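Amidase, hydantoinase/carbamoylase family (Burkholderia ambifaria, PDB 5TP4) probably hydrolyses N-carbamoyl-L-amino acids as a zinc-dependent amidase of the peptidase M20 family. Local coordinates at residues L41-T44 with D45-R49; P337-R340 with G341-E344. All blocks are in the same frame, centred on the assembly; numbering follows the deposited sequence.

Interaction 1 (L41-T44 with D45-R49); sequences LALT and DDDRR. With EDO (1,2-ethanediol), chain C.
Leu41 O lies 3.2 Å from Asp47 CB, where the loop folds back on the first turn of helix 45-60. The same oxygen takes two donors from Thr44. The backbone N of Thr44 closes a type II beta turn from Leu41 to Thr44. The hydroxyl OG1 donates to Leu41 O at 2.6 Å, in the carbonyl plane and on a lone pair. Ala42 rests its CA 3.5 Å from Asp47 OD2, and its carbonyl oxygen is held by Arg141. Leu43 N makes a nearly straight hydrogen bond to Asp47 OD2, 2.7 Å, with an N-H...O angle of 173°. It meets the anti side of the carboxylate, 30° out of its plane. Asp47 has CG anti to its own backbone N (chi1 -169°), which swings the carboxylate back to the turn. OD2 also pairs with Arg51 one helical turn on, so the buried oxygen is gripped by an amide and a guanidinium. Leu43 runs alongside Asp47 and packs on helix 172-179. Thr44 OG1 also takes a weak bond from Asp47 N at 3.5 Å, while Thr44 O receives the N-H of Arg48. On the outer side, Arg49 NH1 bridges to Asp46 OD1 at 2.8 Å, and an ethanediol donates to that same oxygen. Thr44 is thus the N-cap of helix 45-60. Asp47, three residues on, reaches back to the amide of Leu43 in the beta turn that leads into the helix.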
ATOM      1  N   LEU B  41       8.932 -28.733  -5.628  1.00 14.29           N
ATOM      2  CA  LEU B  41       9.365 -27.727  -6.594  1.00 12.33           C
ATOM      3  C   LEU B  41      10.047 -28.390  -7.785  1.00 12.45           C
ATOM      4  O   LEU B  41      10.820 -29.340  -7.636  1.00 14.98           O
ATOM      5  CB  LEU B  41      10.308 -26.724  -5.909  1.00 16.65           C
ATOM      6  CG  LEU B  41       9.559 -25.704  -5.044  1.00 20.38           C
ATOM      7  CD1 LEU B  41      10.497 -24.992  -4.083  1.00 25.35           C
ATOM      8  CD2 LEU B  41       8.875 -24.705  -5.943  1.00 22.01           C
ATOM      9  N   ALA B  42       9.746 -27.883  -8.984  1.00 13.51           N
ATOM     10  CA  ALA B  42      10.196 -28.512 -10.217  1.00 13.16           C
ATOM     11  C   ALA B  42      11.681 -28.870 -10.187  1.00 13.12           C
ATOM     12  O   ALA B  42      12.541 -28.039  -9.871  1.00 13.89           O
ATOM     13  CB  ALA B  42       9.891 -27.574 -11.389  1.00 14.25           C
ATOM     14  N   LEU B  43      11.969 -30.125 -10.502  1.00 13.20           N
ATOM     15  CA  LEU B  43      13.314 -30.679 -10.690  1.00 12.02           C
ATOM     16  C   LEU B  43      14.156 -30.727  -9.420  1.00 17.80           C
ATOM     17  O   LEU B  43      15.364 -30.975  -9.506  1.00 20.77           O
ATOM     18  CB  LEU B  43      14.081 -29.934 -11.798  1.00 12.31           C
ATOM     19  CG  LEU B  43      13.230 -29.853 -13.081  1.00 13.44           C
ATOM     20  CD1 LEU B  43      14.010 -29.154 -14.218  1.00 14.22           C
ATOM     21  CD2 LEU B  43      12.746 -31.224 -13.561  1.00 13.29           C
ATOM     22  N   THR B  44      13.558 -30.533  -8.246  1.00 16.05           N
ATOM     23  CA  THR B  44      14.231 -30.851  -7.007  1.00 15.18           C
ATOM     24  C   THR B  44      14.141 -32.349  -6.756  1.00 14.87           C
ATOM     25  O   THR B  44      13.444 -33.070  -7.467  1.00 14.22           O
ATOM     26  CB  THR B  44      13.617 -30.095  -5.831  1.00 15.34           C
ATOM     27  OG1 THR B  44      12.233 -30.457  -5.704  1.00 17.47           O
ATOM     28  CG2 THR B  44      13.755 -28.583  -6.027  1.00 16.57           C
ATOM     29  N   ASP B  45      14.879 -32.809  -5.734  1.00 17.56           N
ATOM     30  CA  ASP B  45      14.833 -34.219  -5.341  1.00 20.78           C
ATOM     31  C   ASP B  45      13.401 -34.699  -5.102  1.00 18.36           C
ATOM     32  O   ASP B  45      13.026 -35.786  -5.553  1.00 14.39           O
ATOM     33  CB  ASP B  45      15.678 -34.460  -4.091  1.00 16.47           C
ATOM     34  CG  ASP B  45      17.173 -34.453  -4.366  1.00 24.26           C
ATOM     35  OD1 ASP B  45      17.590 -34.559  -5.539  1.00 26.94           O
ATOM     36  OD2 ASP B  45      17.949 -34.361  -3.391  1.00 29.30           O
ATOM     37  N   ASP B  46      12.570 -33.900  -4.412  1.00 18.08           N
ATOM     38  CA  ASP B  46      11.197 -34.351  -4.174  1.00 13.33           C
ATOM     39  C   ASP B  46      10.357 -34.368  -5.442  1.00 13.04           C
ATOM     40  O   ASP B  46       9.491 -35.242  -5.584  1.00 12.95           O
ATOM     41  CB  ASP B  46      10.526 -33.504  -3.085  1.00 15.95           C
ATOM     42  CG  ASP B  46      10.933 -33.952  -1.695  1.00 25.78           C
ATOM     43  OD1 ASP B  46      11.211 -35.175  -1.530  1.00 20.55           O
ATOM     44  OD2 ASP B  46      10.990 -33.104  -0.771  1.00 24.70           O
ATOM     45  N   ASP B  47      10.594 -33.444  -6.392  1.00 15.50           N
ATOM     46  CA  ASP B  47       9.955 -33.587  -7.705  1.00 14.86           C
ATOM     47  C   ASP B  47      10.384 -34.887  -8.380  1.00 10.70           C
ATOM     48  O   ASP B  47       9.545 -35.638  -8.889  1.00 10.10           O
ATOM     49  CB  ASP B  47      10.281 -32.378  -8.593  1.00 12.53           C
ATOM     50  CG  ASP B  47       9.442 -32.323  -9.887  1.00 14.19           C
ATOM     51  OD1 ASP B  47       8.226 -32.628  -9.872  1.00 14.69           O
ATOM     52  OD2 ASP B  47      10.020 -31.925 -10.948  1.00 13.80           O
ATOM     53  N   ARG B  48      11.686 -35.207  -8.338  1.00 12.93           N
ATOM     54  CA  ARG B  48      12.139 -36.459  -8.930  1.00 11.39           C
ATOM     55  C   ARG B  48      11.478 -37.660  -8.255  1.00 11.31           C
ATOM     56  O   ARG B  48      11.112 -38.632  -8.926  1.00 12.75           O
ATOM     57  CB  ARG B  48      13.668 -36.536  -8.849  1.00 14.62           C
ATOM     58  CG  ARG B  48      14.283 -37.789  -9.433  1.00 18.34           C
ATOM     59  CD  ARG B  48      14.696 -38.742  -8.345  1.00 19.34           C
ATOM     60  NE  ARG B  48      15.639 -38.139  -7.393  1.00 20.90           N
ATOM     61  CZ  ARG B  48      15.907 -38.650  -6.200  1.00 22.55           C
ATOM     62  NH1 ARG B  48      15.323 -39.773  -5.816  1.00 22.86           N
ATOM     63  NH2 ARG B  48      16.760 -38.044  -5.386  1.00 21.62           N
ATOM     64  N   ARG B  49      11.308 -37.615  -6.922  1.00 11.76           N
ATOM     65  CA  ARG B  49      10.687 -38.745  -6.230  1.00 12.25           C
ATOM     66  C   ARG B  49       9.240 -38.912  -6.655  1.00 12.85           C
ATOM     67  O   ARG B  49       8.763 -40.042  -6.804  1.00 17.06           O
ATOM     68  CB  ARG B  49      10.794 -38.580  -4.695  1.00 12.51           C
ATOM     69  CG  ARG B  49      12.229 -38.676  -4.182  1.00 13.57           C
ATOM     70  CD  ARG B  49      12.410 -38.280  -2.719  1.00 14.43           C
ATOM     71  NE  ARG B  49      13.834 -38.326  -2.401  1.00 15.50           N
ATOM     72  CZ  ARG B  49      14.515 -37.317  -1.881  1.00 19.90           C
ATOM     73  NH1 ARG B  49      13.872 -36.185  -1.583  1.00 22.29           N
ATOM     74  NH2 ARG B  49      15.820 -37.441  -1.652  1.00 18.59           N
TER
HETATM   75  C1  EDO C 508       9.833 -37.298   0.453  1.00 36.90           C
HETATM   76  O1  EDO C 508      11.149 -36.874   0.836  1.00 45.32           O
HETATM   77  C2  EDO C 508       8.882 -37.140   1.636  1.00 26.14           C
HETATM   78  O2  EDO C 508       8.936 -35.778   2.053  1.00 29.64           O

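Interaction 2 (P337-R340 with G341-E344); sequences PFDR and GCVE
Asp339 caps Cys342 N at the start of helix 340-353, as the N-cap residue of a strand-turn-helix connection. From its CB, CG lies anti to the backbone N (chi1 175°), which brings the carboxylate round to the first amides of the helix. CG itself is 3.7 Å from Gly341 N. OD2 accepts from Cys342 N at 2.8 Å. The donor comes on the anti side, 21° out of the carboxylate plane. The other oxygen, OD1, accepts a hydrogen bond from a water, which in turn accepts from Gly341 N. One carboxylate therefore bonds Cys342 N and is also linked through the water to Gly341 N. These amides and the helix N terminus would probably favour the negative charge. The backbone O of Asp339 accepts from Val343 N and begins the helical bonding. Before the cap, Phe338 CB touches Val343 CG2 at 3.7 Å. Its ring continues into a buried site made by helix 367-372 and by Val215, Thr377 and Met379. Val343 packs on Ile214 and Ala378, which fastens the helix to the sheet. On the outer side, in the conformer described, Arg340 and Glu344 run side by side, with guanidinium and carboxylate planes 27° apart. The Glu344 carboxylate also pairs through OE2 with Arg348. Its OE1 sits at the guanidinium edge of Arg340, 3.5 Å from NH1, a long salt bridge that the second conformer of Glu344 leaves in some doubt.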
ATOM      1  N   PRO B 337      -9.902 -19.965 -26.298  1.00 12.10           N
ATOM      2  CA  PRO B 337     -11.016 -20.917 -26.389  1.00 11.76           C
ATOM      3  C   PRO B 337     -10.530 -22.352 -26.554  1.00 10.17           C
ATOM      4  O   PRO B 337      -9.537 -22.623 -27.237  1.00 11.75           O
ATOM      5  CB  PRO B 337     -11.788 -20.446 -27.626  1.00 14.63           C
ATOM      6  CG  PRO B 337     -10.815 -19.622 -28.386  1.00 20.84           C
ATOM      7  CD  PRO B 337      -9.928 -18.976 -27.386  1.00 15.50           C
ATOM      8  N   PHE B 338     -11.248 -23.266 -25.911  1.00 10.26           N
ATOM      9  CA  PHE B 338     -11.001 -24.689 -26.088  1.00  7.97           C
ATOM     10  C   PHE B 338     -11.776 -25.213 -27.297  1.00 10.81           C
ATOM     11  O   PHE B 338     -12.599 -24.521 -27.893  1.00 12.98           O
ATOM     12  CB  PHE B 338     -11.366 -25.445 -24.803  1.00  8.16           C
ATOM     13  CG  PHE B 338     -10.437 -25.185 -23.659  1.00  8.52           C
ATOM     14  CD1 PHE B 338      -9.178 -24.633 -23.885  1.00 10.92           C
ATOM     15  CD2 PHE B 338     -10.818 -25.495 -22.363  1.00 10.41           C
ATOM     16  CE1 PHE B 338      -8.313 -24.377 -22.821  1.00  9.66           C
ATOM     17  CE2 PHE B 338      -9.960 -25.270 -21.284  1.00  9.49           C
ATOM     18  CZ  PHE B 338      -8.699 -24.704 -21.509  1.00  8.41           C
ATOM     19  N   ASP B 339     -11.472 -26.444 -27.694  1.00  9.07           N
ATOM     20  CA  ASP B 339     -12.022 -26.986 -28.928  1.00 11.28           C
ATOM     21  C   ASP B 339     -13.469 -27.392 -28.707  1.00 10.42           C
ATOM     22  O   ASP B 339     -13.748 -28.197 -27.817  1.00 11.18           O
ATOM     23  CB  ASP B 339     -11.202 -28.196 -29.358  1.00 10.64           C
ATOM     24  CG  ASP B 339     -11.785 -28.877 -30.560  1.00 11.97           C
ATOM     25  OD1 ASP B 339     -11.630 -28.306 -31.673  1.00 16.00           O
ATOM     26  OD2 ASP B 339     -12.392 -29.955 -30.389  1.00 10.96           O
ATOM     27  N   ARG B 340     -14.382 -26.855 -29.536  1.00  9.37           N
ATOM     28  CA  ARG B 340     -15.802 -27.124 -29.338  1.00 15.00           C
ATOM     29  C   ARG B 340     -16.092 -28.620 -29.296  1.00 15.58           C
ATOM     30  O   ARG B 340     -16.857 -29.085 -28.444  1.00 14.07           O
ATOM     31  CB  ARG B 340     -16.636 -26.449 -30.429  1.00 15.90           C
ATOM     32  CG  ARG B 340     -18.144 -26.592 -30.160  1.00 26.44           C
ATOM     33  CD  ARG B 340     -19.074 -25.952 -31.218  1.00 29.33           C
ATOM     34  NE  ARG B 340     -18.877 -26.469 -32.579  1.00 38.33           N
ATOM     35  CZ  ARG B 340     -19.056 -27.732 -32.961  1.00 43.01           C
ATOM     36  NH1 ARG B 340     -19.426 -28.674 -32.101  1.00 49.78           N
ATOM     37  NH2 ARG B 340     -18.841 -28.059 -34.223  1.00 42.36           N
ATOM     38  N   GLY B 341     -15.474 -29.393 -30.186  1.00 11.93           N
ATOM     39  CA  GLY B 341     -15.742 -30.825 -30.226  1.00 11.33           C
ATOM     40  C   GLY B 341     -15.266 -31.572 -28.995  1.00 14.67           C
ATOM     41  O   GLY B 341     -15.967 -32.461 -28.496  1.00 12.50           O
ATOM     42  N   CYS B 342     -14.053 -31.264 -28.508  1.00 10.02           N
ATOM     43  CA  CYS B 342     -13.572 -31.918 -27.286  1.00  9.13           C
ATOM     44  C   CYS B 342     -14.387 -31.477 -26.074  1.00 11.42           C
ATOM     45  O   CYS B 342     -14.663 -32.287 -25.173  1.00  9.58           O
ATOM     46  CB  CYS B 342     -12.081 -31.635 -27.057  1.00  9.27           C
ATOM     47  SG  CYS B 342     -11.039 -32.471 -28.296  1.00 13.21           S
ATOM     48  N   VAL B 343     -14.792 -30.198 -26.033  1.00 10.49           N
ATOM     49  CA  VAL B 343     -15.626 -29.723 -24.930  1.00 10.47           C
ATOM     50  C   VAL B 343     -16.959 -30.448 -24.939  1.00 10.97           C
ATOM     51  O   VAL B 343     -17.481 -30.842 -23.881  1.00 10.85           O
ATOM     52  CB  VAL B 343     -15.806 -28.194 -25.004  1.00  7.79           C
ATOM     53  CG1 VAL B 343     -16.737 -27.709 -23.904  1.00 11.77           C
ATOM     54  CG2 VAL B 343     -14.455 -27.507 -24.840  1.00 10.52           C
ATOM     55  N   GLU B 344     -17.504 -30.688 -26.140  1.00 10.60           N
ATOM     56  CA  GLU B 344     -18.781 -31.390 -26.255  0.55  9.71           C
ATOM     57  C   GLU B 344     -18.676 -32.824 -25.748  1.00 11.05           C
ATOM     58  O   GLU B 344     -19.650 -33.366 -25.223  1.00 11.32           O
ATOM     59  CB  GLU B 344     -19.268 -31.351 -27.708  0.55 10.71           C
ATOM     60  CG  GLU B 344     -20.541 -32.137 -27.984  0.55 12.94           C
ATOM     61  CD  GLU B 344     -20.926 -32.102 -29.464  0.55 16.99           C
ATOM     62  OE1 GLU B 344     -20.956 -30.985 -30.004  0.55 20.68           O
ATOM     63  OE2 GLU B 344     -21.153 -33.169 -30.087  0.55 14.26           O
TER
HETATM   64  O   HOH W   1     -14.399 -28.437 -32.754  1.00 19.53           O

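How the interactions relate
From the N terminus, interaction 1 comes first, where the loop after helix 17-28 runs into helix 45-60. Interaction 2 comes much later, where strand 324-337 of the large mixed sheet passes into helix 340-353. Each is local, so neither closes a long loop. They follow in series and neither nest nor cross. Their centres are 33 Å apart, on opposite sides of the chain's centre, and they do not touch. Residues 41-49 join the start of a helix to helix 172-179 and the loop carrying Arg141. Residues 337-344 tie strands 212-229 and 377-382 to helices 340-353 and 367-372. Both mark the N-terminal end of a helix.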